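Local coordinates for conserved hypothetical exported protein (Bacteroides fragilis, PDB 4JJA) that is of unknown function but probably acts as an exo-beta-N-acetylmuramidase on peptidoglycan, at residues 19-30 with 100-109; 224-232 with 292-303. All coordinates share one frame; numbering follows the deposited sequence. Where two conformers were deposited one is given.

Contact 1. Residues 19-30 with 100-109; sequences ILKNKRIAIFSN and KKFDILIVDI
The methyl of Ala26 sits over one face of the Phe102 ring, a CH-pi contact with CB 3.8 Å from the ring centroid. Phe102 CG lies between its own backbone N and carbonyl carbon (chi1 66°), which folds the ring under Ala26. The Phe28 ring meets Val107 CG1 at its edge. The guanidinium of Arg24 has the backbone of Phe102 and Asp103 over one face. Lys100 O lies near its edge but tilted out of the plane, and Arg24 NH1 donates to it over 2.9 Å. Arg24 also grips Asp103 side-on, NE to OD2 and NH2 to OD1 (2.8 Å), in a salt bridge. The guanidinium and carboxylate planes are 64° apart, and both nitrogens approach from above the carboxylate plane. OD2 also accepts the backbone N of Arg24, so one oxygen ties side chain and main chain together. In return, Arg24 O takes the N-H of both Asp103 and Ile104.

Strands 24-28 and 104-107 run parallel. Ala26 N bonds to Ile104 O, Ile106 N to Ala26 O and Phe28 N to Ile106 O. Past them, Ser29 OG donates to Asp108 O at 2.6 Å. On the face of Ile25 and Ile27, Ile106 CD1 reaches Ile25 CG2 (3.5 Å) and Leu20 CD2 (3.8 Å).

These are two central strands of a six-stranded parallel sheet in the Rossmann-like N-terminal part. Strand 50-56 pairs with the far edge of 24-28, and 136-140 lies beyond 104-107. Helix 119-132 covers the face of Phe28 and Leu105, while Leu20, at the end of helix 13-20, packs on the other face.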
loop_
_atom_site.group_PDB
_atom_site.type_symbol
_atom_site.label_atom_id
_atom_site.label_comp_id
_atom_site.label_asym_id
_atom_site.label_seq_id
_atom_site.Cartn_x
_atom_site.Cartn_y
_atom_site.Cartn_z
ATOM N N ILE A 19 2.030 -1.133 27.924
ATOM C CA ILE A 19 3.309 -1.092 27.215
ATOM C C ILE A 19 3.818 0.345 27.153
ATOM O O ILE A 19 5.023 0.576 27.229
ATOM C CB ILE A 19 3.184 -1.677 25.745
ATOM C CG1 ILE A 19 2.735 -3.119 25.781
ATOM C CG2 ILE A 19 4.486 -1.629 25.026
ATOM C CD1 ILE A 19 2.408 -3.716 24.435
ATOM N N LEU A 20 2.912 1.304 26.995
ATOM C CA LEU A 20 3.276 2.672 26.763
ATOM C C LEU A 20 3.494 3.458 28.052
ATOM O O LEU A 20 4.094 4.518 28.032
ATOM C CB LEU A 20 2.155 3.356 25.983
ATOM C CG LEU A 20 1.882 2.741 24.598
ATOM C CD1 LEU A 20 0.711 3.538 23.963
ATOM C CD2 LEU A 20 3.116 2.719 23.716
ATOM N N LYS A 21 3.010 2.942 29.168
ATOM C CA LYS A 21 3.138 3.657 30.438
ATOM C C LYS A 21 4.587 4.033 30.720
ATOM O O LYS A 21 5.499 3.225 30.646
ATOM C CB LYS A 21 2.618 2.827 31.608
ATOM C CG LYS A 21 2.175 3.670 32.794
ATOM C CD LYS A 21 0.672 4.007 32.675
ATOM N N ASN A 22 4.744 5.299 31.031
ATOM C CA ASN A 22 6.021 5.916 31.411
ATOM C C ASN A 22 7.028 6.004 30.312
ATOM O O ASN A 22 8.186 6.347 30.558
ATOM C CB ASN A 22 6.637 5.224 32.645
ATOM C CG ASN A 22 5.782 5.380 33.864
ATOM O OD1 ASN A 22 5.134 6.423 34.073
ATOM N ND2 ASN A 22 5.748 4.330 34.678
ATOM N N LYS A 23 6.628 5.747 29.083
ATOM C CA LYS A 23 7.562 5.795 27.970
ATOM C C LYS A 23 7.370 7.087 27.187
ATOM O O LYS A 23 6.278 7.670 27.126
ATOM C CB LYS A 23 7.368 4.603 27.031
ATOM C CG LYS A 23 7.843 3.258 27.639
ATOM C CD LYS A 23 7.854 2.166 26.574
ATOM C CE LYS A 23 8.460 0.872 27.070
ATOM N NZ LYS A 23 7.669 0.270 28.168
ATOM N N ARG A 24 8.444 7.541 26.567
ATOM C CA ARG A 24 8.371 8.623 25.606
ATOM C C ARG A 24 8.017 8.001 24.259
ATOM O O ARG A 24 8.659 7.070 23.824
ATOM C CB ARG A 24 9.706 9.328 25.514
ATOM C CG ARG A 24 10.175 10.014 26.808
ATOM C CD ARG A 24 11.631 10.426 26.689
ATOM N NE ARG A 24 12.523 9.240 26.528
ATOM C CZ ARG A 24 13.733 9.249 25.947
ATOM N NH1 ARG A 24 14.211 10.370 25.429
ATOM N NH2 ARG A 24 14.456 8.137 25.841
ATOM N N ILE A 25 6.975 8.517 23.617
ATOM C CA ILE A 25 6.319 7.813 22.506
ATOM C C ILE A 25 6.408 8.643 21.222
ATOM O O ILE A 25 6.121 9.840 21.205
ATOM C CB ILE A 25 4.829 7.537 22.841
ATOM C CG1 ILE A 25 4.702 6.659 24.092
ATOM C CG2 ILE A 25 4.085 6.906 21.626
ATOM C CD1 ILE A 25 3.381 6.789 24.765
ATOM N N ALA A 26 6.827 8.012 20.146
ATOM C CA ALA A 26 6.657 8.556 18.796
ATOM C C ALA A 26 5.636 7.713 18.068
ATOM O O ALA A 26 5.494 6.552 18.359
ATOM C CB ALA A 26 7.966 8.512 18.023
ATOM N N ILE A 27 4.954 8.320 17.105
ATOM C CA ILE A 27 3.937 7.633 16.301
ATOM C C ILE A 27 4.252 7.805 14.813
ATOM O O ILE A 27 4.567 8.930 14.378
ATOM C CB ILE A 27 2.567 8.177 16.573
ATOM C CG1 ILE A 27 2.198 8.080 18.049
ATOM C CG2 ILE A 27 1.539 7.487 15.698
ATOM C CD1 ILE A 27 0.991 8.858 18.384
ATOM N N PHE A 28 4.137 6.713 14.038
ATOM C CA PHE A 28 4.158 6.726 12.585
ATOM C C PHE A 28 2.749 6.483 12.139
ATOM O O PHE A 28 2.190 5.399 12.356
ATOM C CB PHE A 28 5.097 5.678 12.020
ATOM C CG PHE A 28 5.019 5.513 10.513
ATOM C CD1 PHE A 28 5.371 6.534 9.684
ATOM C CD2 PHE A 28 4.623 4.321 9.939
ATOM C CE1 PHE A 28 5.320 6.373 8.283
ATOM C CE2 PHE A 28 4.550 4.151 8.584
ATOM C CZ PHE A 28 4.887 5.163 7.760
ATOM N N SER A 29 2.153 7.488 11.525
ATOM C CA SER A 29 0.763 7.428 11.132
ATOM C C SER A 29 0.441 8.542 10.145
ATOM O O SER A 29 1.326 9.272 9.710
ATOM C CB SER A 29 -0.118 7.546 12.393
ATOM O OG SER A 29 -1.485 7.282 12.159
ATOM N N ASN A 30 -0.845 8.599 9.802
ATOM C CA ASN A 30 -1.389 9.667 8.971
ATOM C C ASN A 30 -2.852 9.830 9.344
ATOM O O ASN A 30 -3.289 9.351 10.391
ATOM C CB ASN A 30 -1.128 9.421 7.467
ATOM C CG ASN A 30 -1.897 8.254 6.910
ATOM O OD1 ASN A 30 -2.709 7.647 7.614
ATOM N ND2 ASN A 30 -1.652 7.949 5.621
ATOM N N LYS A 100 16.802 9.982 19.557
ATOM C CA LYS A 100 17.075 10.105 20.993
ATOM C C LYS A 100 15.903 10.580 21.832
ATOM O O LYS A 100 15.942 10.430 23.054
ATOM C CB LYS A 100 18.299 10.974 21.233
ATOM C CG LYS A 100 19.544 10.299 20.760
ATOM C CD LYS A 100 20.749 11.170 20.916
ATOM C CE LYS A 100 22.023 10.378 20.822
ATOM N NZ LYS A 100 23.146 11.248 21.147
ATOM N N LYS A 101 14.894 11.129 21.194
ATOM C CA LYS A 101 13.795 11.770 21.885
ATOM C C LYS A 101 12.753 10.782 22.409
ATOM O O LYS A 101 11.932 11.166 23.244
ATOM C CB LYS A 101 13.119 12.790 20.998
ATOM C CG LYS A 101 14.051 13.920 20.578
ATOM C CD LYS A 101 13.349 14.944 19.691
ATOM C CE LYS A 101 14.359 15.987 19.133
ATOM N NZ LYS A 101 14.844 16.896 20.188
ATOM N N PHE A 102 12.741 9.566 21.892
ATOM C CA PHE A 102 11.686 8.607 22.259
ATOM C C PHE A 102 12.214 7.245 22.616
ATOM O O PHE A 102 13.318 6.870 22.242
ATOM C CB PHE A 102 10.621 8.479 21.146
ATOM C CG PHE A 102 11.110 7.884 19.844
ATOM C CD1 PHE A 102 11.633 8.701 18.862
ATOM C CD2 PHE A 102 11.027 6.519 19.600
ATOM C CE1 PHE A 102 12.067 8.182 17.635
ATOM C CE2 PHE A 102 11.437 5.982 18.380
ATOM C CZ PHE A 102 11.970 6.811 17.395
ATOM N N ASP A 103 11.385 6.486 23.334
ATOM C CA ASP A 103 11.682 5.123 23.753
ATOM C C ASP A 103 10.991 4.079 22.856
ATOM O O ASP A 103 11.501 3.004 22.637
ATOM C CB ASP A 103 11.156 4.904 25.207
ATOM C CG ASP A 103 11.820 5.802 26.224
ATOM O OD1 ASP A 103 13.068 5.767 26.279
ATOM O OD2 ASP A 103 11.117 6.587 26.940
ATOM N N ILE A 104 9.808 4.408 22.357
ATOM C CA ILE A 104 8.984 3.460 21.628
ATOM C C ILE A 104 8.327 4.188 20.476
ATOM O O ILE A 104 7.896 5.309 20.612
ATOM C CB ILE A 104 7.961 2.761 22.545
ATOM C CG1 ILE A 104 7.224 1.626 21.819
ATOM C CG2 ILE A 104 7.024 3.751 23.156
ATOM C CD1 ILE A 104 6.661 0.573 22.801
ATOM N N LEU A 105 8.333 3.558 19.300
ATOM C CA LEU A 105 7.640 4.053 18.126
ATOM C C LEU A 105 6.413 3.188 17.879
ATOM O O LEU A 105 6.525 1.947 17.797
ATOM C CB LEU A 105 8.542 3.946 16.927
ATOM C CG LEU A 105 7.907 4.310 15.590
ATOM C CD1 LEU A 105 7.514 5.756 15.518
ATOM C CD2 LEU A 105 8.919 3.972 14.458
ATOM N N ILE A 106 5.251 3.836 17.743
ATOM C CA ILE A 106 3.989 3.135 17.399
ATOM C C ILE A 106 3.732 3.300 15.914
ATOM O O ILE A 106 3.703 4.406 15.435
ATOM C CB ILE A 106 2.803 3.704 18.168
ATOM C CG1 ILE A 106 3.050 3.654 19.658
ATOM C CG2 ILE A 106 1.564 2.893 17.866
ATOM C CD1 ILE A 106 1.979 4.298 20.488
ATOM N N VAL A 107 3.495 2.189 15.219
ATOM C CA VAL A 107 2.973 2.199 13.864
ATOM C C VAL A 107 1.450 1.976 13.917
ATOM O O VAL A 107 0.968 1.002 14.478
ATOM C CB VAL A 107 3.620 1.092 13.031
ATOM C CG1 VAL A 107 2.929 0.960 11.641
ATOM C CG2 VAL A 107 5.147 1.271 12.933
ATOM N N ASP A 108 0.708 2.912 13.339
ATOM C CA ASP A 108 -0.754 2.776 13.238
ATOM C C ASP A 108 -1.213 3.469 11.977
ATOM O O ASP A 108 -1.437 4.667 11.981
ATOM C CB ASP A 108 -1.513 3.316 14.471
ATOM C CG ASP A 108 -3.023 2.985 14.422
ATOM O OD1 ASP A 108 -3.421 1.869 13.926
ATOM O OD2 ASP A 108 -3.848 3.851 14.865
ATOM N N ILE A 109 -1.374 2.702 10.907
ATOM C CA ILE A 109 -1.615 3.321 9.623
ATOM C C ILE A 109 -2.312 2.326 8.747
ATOM O O ILE A 109 -2.012 1.131 8.829
ATOM C CB ILE A 109 -0.291 3.850 8.987
ATOM C CG1 ILE A 109 -0.557 4.860 7.853
ATOM C CG2 ILE A 109 0.668 2.712 8.557
ATOM C CD1 ILE A 109 0.706 5.601 7.442
HETATM O O HOH W 1 10.747 6.774 29.371
#

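Contact 2. Residues 224-232 with 292-303; sequences MKAIYLYPS and LSDEEIWKKGIN
Trp298 points the edge of its indole at the face of Tyr228, a T-shaped pair with planes at 87°. Trp298 NE1 stands over the centre of the phenol ring, 3.4 Å from Tyr228 CE2. With CG turned away from the carbonyl carbon (chi1 -56°), Trp298 carries its indole across to that face. His148 also meets the Trp298 indole edge-to-face.

Turns at chi2 (77°) and chi3 fold the Lys225 chain back, so that its amine reaches the start of helix 294-300. On the way Lys225 CD passes 3.5 Å from Ile297 CD1. Lys225 NZ then donates to Leu292 O at 2.7 Å and to Asp294 OD1 at 2.9 Å. The carboxylate is met from above its plane, and its OD2 pairs with Arg212.

Ile297 divides its branches. Ile297 CG2 touches Tyr228 CB (3.7 Å), while CD1 rests on Leu229 CG. Past the C-terminal end of helix 294-300, Asn303 N donates to Ser232 OG (2.9 Å).

The helices 224-232 and 294-300 run nearly parallel. A capping box of Ser293 and Glu296 starts the second. Chemically, the contact pairs an apolar middle with polar ends: Asp294, held between Lys225 and Arg212, is probably kept ionised.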
loop_
_atom_site.group_PDB
_atom_site.type_symbol
_atom_site.label_atom_id
_atom_site.label_comp_id
_atom_site.label_asym_id
_atom_site.label_seq_id
_atom_site.Cartn_x
_atom_site.Cartn_y
_atom_site.Cartn_z
HETATM N N MSE A 224 -13.908 1.190 -2.249
HETATM C CA MSE A 224 -13.394 -0.137 -2.256
HETATM C C MSE A 224 -13.210 -0.693 -3.671
HETATM O O MSE A 224 -12.308 -1.503 -3.897
HETATM C CB MSE A 224 -14.207 -1.083 -1.387
HETATM C CG MSE A 224 -14.146 -0.715 0.108
HETATM SE SE MSE A 224 -12.352 -0.633 0.780
HETATM C CE MSE A 224 -11.853 -2.465 0.478
ATOM N N LYS A 225 -13.995 -0.246 -4.619
ATOM C CA LYS A 225 -13.846 -0.662 -5.980
ATOM C C LYS A 225 -12.442 -0.299 -6.494
ATOM O O LYS A 225 -11.747 -1.116 -7.111
ATOM C CB LYS A 225 -14.913 -0.033 -6.887
ATOM C CG LYS A 225 -15.170 -0.777 -8.154
ATOM C CD LYS A 225 -16.033 -2.033 -7.901
ATOM C CE LYS A 225 -17.490 -1.736 -7.610
ATOM N NZ LYS A 225 -18.080 -3.003 -7.136
ATOM N N ALA A 226 -12.034 0.935 -6.215
ATOM C CA ALA A 226 -10.716 1.414 -6.629
ATOM C C ALA A 226 -9.648 0.557 -5.948
ATOM O O ALA A 226 -8.664 0.186 -6.553
ATOM C CB ALA A 226 -10.560 2.878 -6.230
ATOM N N ILE A 227 -9.814 0.264 -4.659
ATOM C CA ILE A 227 -8.821 -0.519 -3.876
ATOM C C ILE A 227 -8.713 -1.923 -4.433
ATOM O O ILE A 227 -7.629 -2.490 -4.479
ATOM C CB ILE A 227 -9.153 -0.454 -2.372
ATOM C CG1 ILE A 227 -8.856 0.976 -1.889
ATOM C CG2 ILE A 227 -8.355 -1.524 -1.566
ATOM C CD1 ILE A 227 -9.331 1.310 -0.542
ATOM N N TYR A 228 -9.831 -2.526 -4.806
ATOM C CA TYR A 228 -9.781 -3.857 -5.362
ATOM C C TYR A 228 -9.223 -3.931 -6.772
ATOM O O TYR A 228 -8.601 -4.916 -7.153
ATOM C CB TYR A 228 -11.149 -4.534 -5.305
ATOM C CG TYR A 228 -11.690 -4.754 -3.901
ATOM C CD1 TYR A 228 -10.881 -5.275 -2.878
ATOM C CD2 TYR A 228 -13.015 -4.561 -3.608
ATOM C CE1 TYR A 228 -11.360 -5.528 -1.608
ATOM C CE2 TYR A 228 -13.529 -4.818 -2.335
ATOM C CZ TYR A 228 -12.729 -5.297 -1.325
ATOM O OH TYR A 228 -13.239 -5.554 -0.083
ATOM N N LEU A 229 -9.478 -2.899 -7.568
ATOM C CA LEU A 229 -8.937 -2.801 -8.925
ATOM C C LEU A 229 -7.489 -2.332 -9.003
ATOM O O LEU A 229 -6.803 -2.599 -9.975
ATOM C CB LEU A 229 -9.840 -1.885 -9.782
ATOM C CG LEU A 229 -11.151 -2.516 -10.254
ATOM C CD1 LEU A 229 -12.063 -1.433 -10.828
ATOM C CD2 LEU A 229 -10.873 -3.605 -11.267
ATOM N N TYR A 230 -7.014 -1.658 -7.947
ATOM C CA TYR A 230 -5.709 -1.073 -7.894
ATOM C C TYR A 230 -4.583 -2.028 -8.341
ATOM O O TYR A 230 -3.707 -1.589 -9.129
ATOM C CB TYR A 230 -5.501 -0.447 -6.501
ATOM C CG TYR A 230 -4.221 0.272 -6.248
ATOM C CD1 TYR A 230 -3.906 1.462 -6.872
ATOM C CD2 TYR A 230 -3.361 -0.171 -5.275
ATOM C CE1 TYR A 230 -2.716 2.126 -6.617
ATOM C CE2 TYR A 230 -2.175 0.480 -4.999
ATOM C CZ TYR A 230 -1.832 1.606 -5.687
ATOM O OH TYR A 230 -0.632 2.235 -5.397
ATOM N N PRO A 231 -4.574 -3.285 -7.882
ATOM C CA PRO A 231 -3.476 -4.138 -8.329
ATOM C C PRO A 231 -3.348 -4.302 -9.829
ATOM O O PRO A 231 -2.239 -4.448 -10.346
ATOM C CB PRO A 231 -3.798 -5.501 -7.672
ATOM C CG PRO A 231 -4.649 -5.146 -6.516
ATOM C CD PRO A 231 -5.461 -3.950 -6.896
ATOM N N SER A 232 -4.486 -4.307 -10.509
ATOM C CA SER A 232 -4.538 -4.474 -11.970
ATOM C C SER A 232 -4.357 -3.128 -12.678
ATOM O O SER A 232 -3.564 -2.992 -13.597
ATOM C CB SER A 232 -5.876 -5.106 -12.393
ATOM O OG SER A 232 -6.047 -6.387 -11.820
ATOM N N LEU A 292 -18.287 -3.303 -12.226
ATOM C CA LEU A 292 -17.923 -4.681 -11.907
ATOM C C LEU A 292 -18.312 -4.921 -10.444
ATOM O O LEU A 292 -18.157 -4.035 -9.588
ATOM C CB LEU A 292 -16.431 -4.929 -12.058
ATOM C CG LEU A 292 -15.879 -4.958 -13.466
ATOM C CD1 LEU A 292 -14.345 -5.118 -13.396
ATOM C CD2 LEU A 292 -16.471 -6.062 -14.339
ATOM N N SER A 293 -18.846 -6.101 -10.167
ATOM C CA SER A 293 -19.046 -6.463 -8.787
ATOM C C SER A 293 -17.734 -6.689 -8.070
ATOM O O SER A 293 -16.730 -7.064 -8.673
ATOM C CB SER A 293 -19.876 -7.745 -8.665
ATOM O OG SER A 293 -19.207 -8.895 -9.177
ATOM N N ASP A 294 -17.758 -6.407 -6.774
ATOM C CA ASP A 294 -16.598 -6.771 -5.937
ATOM C C ASP A 294 -16.227 -8.245 -6.168
ATOM O O ASP A 294 -15.037 -8.584 -6.360
ATOM C CB ASP A 294 -16.891 -6.526 -4.452
ATOM C CG ASP A 294 -16.961 -5.045 -4.040
ATOM O OD1 ASP A 294 -16.705 -4.112 -4.823
ATOM O OD2 ASP A 294 -17.334 -4.787 -2.836
ATOM N N GLU A 295 -17.206 -9.171 -6.164
ATOM C CA GLU A 295 -16.938 -10.622 -6.376
ATOM C C GLU A 295 -16.207 -10.977 -7.648
ATOM O O GLU A 295 -15.294 -11.792 -7.653
ATOM C CB GLU A 295 -18.229 -11.487 -6.355
ATOM C CG GLU A 295 -18.793 -11.717 -4.958
ATOM C CD GLU A 295 -19.812 -10.650 -4.603
ATOM O OE1 GLU A 295 -19.917 -9.647 -5.359
ATOM O OE2 GLU A 295 -20.504 -10.802 -3.590
ATOM N N GLU A 296 -16.605 -10.367 -8.753
ATOM C CA GLU A 296 -15.918 -10.697 -10.004
ATOM C C GLU A 296 -14.480 -10.124 -10.048
ATOM O O GLU A 296 -13.605 -10.781 -10.612
ATOM C CB GLU A 296 -16.674 -10.335 -11.241
ATOM C CG GLU A 296 -16.830 -8.934 -11.564
ATOM C CD GLU A 296 -17.815 -8.783 -12.751
ATOM O OE1 GLU A 296 -17.502 -9.400 -13.814
ATOM O OE2 GLU A 296 -18.881 -8.089 -12.583
ATOM N N ILE A 297 -14.242 -9.014 -9.348
ATOM C CA ILE A 297 -12.850 -8.470 -9.227
ATOM C C ILE A 297 -12.049 -9.511 -8.409
ATOM O O ILE A 297 -10.921 -9.873 -8.777
ATOM C CB ILE A 297 -12.865 -7.074 -8.644
ATOM C CG1 ILE A 297 -13.632 -6.086 -9.565
ATOM C CG2 ILE A 297 -11.437 -6.621 -8.351
ATOM C CD1 ILE A 297 -14.019 -4.750 -8.964
ATOM N N TRP A 298 -12.610 -9.982 -7.283
ATOM C CA TRP A 298 -11.893 -10.948 -6.414
ATOM C C TRP A 298 -11.572 -12.224 -7.151
ATOM O O TRP A 298 -10.511 -12.806 -6.986
ATOM C CB TRP A 298 -12.701 -11.263 -5.132
ATOM C CG TRP A 298 -13.061 -10.072 -4.324
ATOM C CD1 TRP A 298 -12.445 -8.857 -4.301
ATOM C CD2 TRP A 298 -14.169 -9.980 -3.436
ATOM N NE1 TRP A 298 -13.113 -8.020 -3.463
ATOM C CE2 TRP A 298 -14.160 -8.692 -2.886
ATOM C CE3 TRP A 298 -15.124 -10.909 -2.985
ATOM C CZ2 TRP A 298 -15.094 -8.261 -1.955
ATOM C CZ3 TRP A 298 -16.080 -10.460 -2.083
ATOM C CH2 TRP A 298 -16.059 -9.156 -1.570
ATOM N N LYS A 299 -12.480 -12.665 -8.024
ATOM C CA LYS A 299 -12.232 -13.874 -8.737
ATOM C C LYS A 299 -10.965 -13.823 -9.593
ATOM O O LYS A 299 -10.228 -14.808 -9.704
ATOM C CB LYS A 299 -13.439 -14.181 -9.618
ATOM C CG LYS A 299 -13.348 -15.537 -10.318
ATOM C CD LYS A 299 -14.584 -15.734 -11.228
ATOM C CE LYS A 299 -14.516 -14.887 -12.521
ATOM N NZ LYS A 299 -14.779 -13.397 -12.369
ATOM N N LYS A 300 -10.691 -12.656 -10.193
ATOM C CA LYS A 300 -9.625 -12.573 -11.167
ATOM C C LYS A 300 -8.295 -12.098 -10.612
ATOM O O LYS A 300 -7.299 -12.253 -11.289
ATOM C CB LYS A 300 -10.095 -11.630 -12.304
ATOM C CG LYS A 300 -11.258 -12.288 -13.087
ATOM C CD LYS A 300 -11.555 -11.599 -14.384
ATOM C CE LYS A 300 -12.697 -12.249 -15.164
ATOM N NZ LYS A 300 -13.042 -11.486 -16.419
ATOM N N GLY A 301 -8.262 -11.483 -9.425
ATOM C CA GLY A 301 -6.956 -11.029 -8.906
ATOM C C GLY A 301 -6.296 -10.091 -9.883
ATOM O O GLY A 301 -6.956 -9.281 -10.521
ATOM N N ILE A 302 -4.971 -10.143 -9.994
ATOM C CA ILE A 302 -4.301 -9.302 -10.994
ATOM C C ILE A 302 -4.765 -9.757 -12.371
ATOM O O ILE A 302 -4.604 -10.912 -12.731
ATOM C CB ILE A 302 -2.798 -9.373 -10.871
ATOM C CG1 ILE A 302 -2.329 -8.802 -9.527
ATOM C CG2 ILE A 302 -2.094 -8.655 -12.054
ATOM C CD1 ILE A 302 -0.840 -9.024 -9.234
ATOM N N ASN A 303 -5.349 -8.845 -13.103
ATOM C CA ASN A 303 -5.977 -9.105 -14.376
ATOM C C ASN A 303 -5.266 -8.284 -15.440
ATOM O O ASN A 303 -5.472 -7.054 -15.496
ATOM C CB ASN A 303 -7.444 -8.741 -14.296
ATOM C CG ASN A 303 -8.186 -9.099 -15.551
ATOM O OD1 ASN A 303 -7.581 -9.529 -16.530
ATOM N ND2 ASN A 303 -9.521 -8.900 -15.542
#

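From the N terminus, the chain first runs through helix 13-20 and strand 24-28. It adds strands 50-56 and 83-85 before contact 1 closes that excursion at strand 104-107. The chain then completes the six-stranded sheet with strands 136-140 and 197-200. Only after this does contact 2 open, at helix 224-233. A mostly non-helical excursion follows, carrying the three-stranded antiparallel sheet of 253-256, 265-266 and 284-288, and helix 294-300 closes it. The two closures are in series and neither nest nor cross. The centres of contact 1 and contact 2 lie about 35 Å apart, on opposite sides of the chain's centre. Contact 1 joins strands in the N-terminal family region; contact 2 joins helices in the C-terminal one.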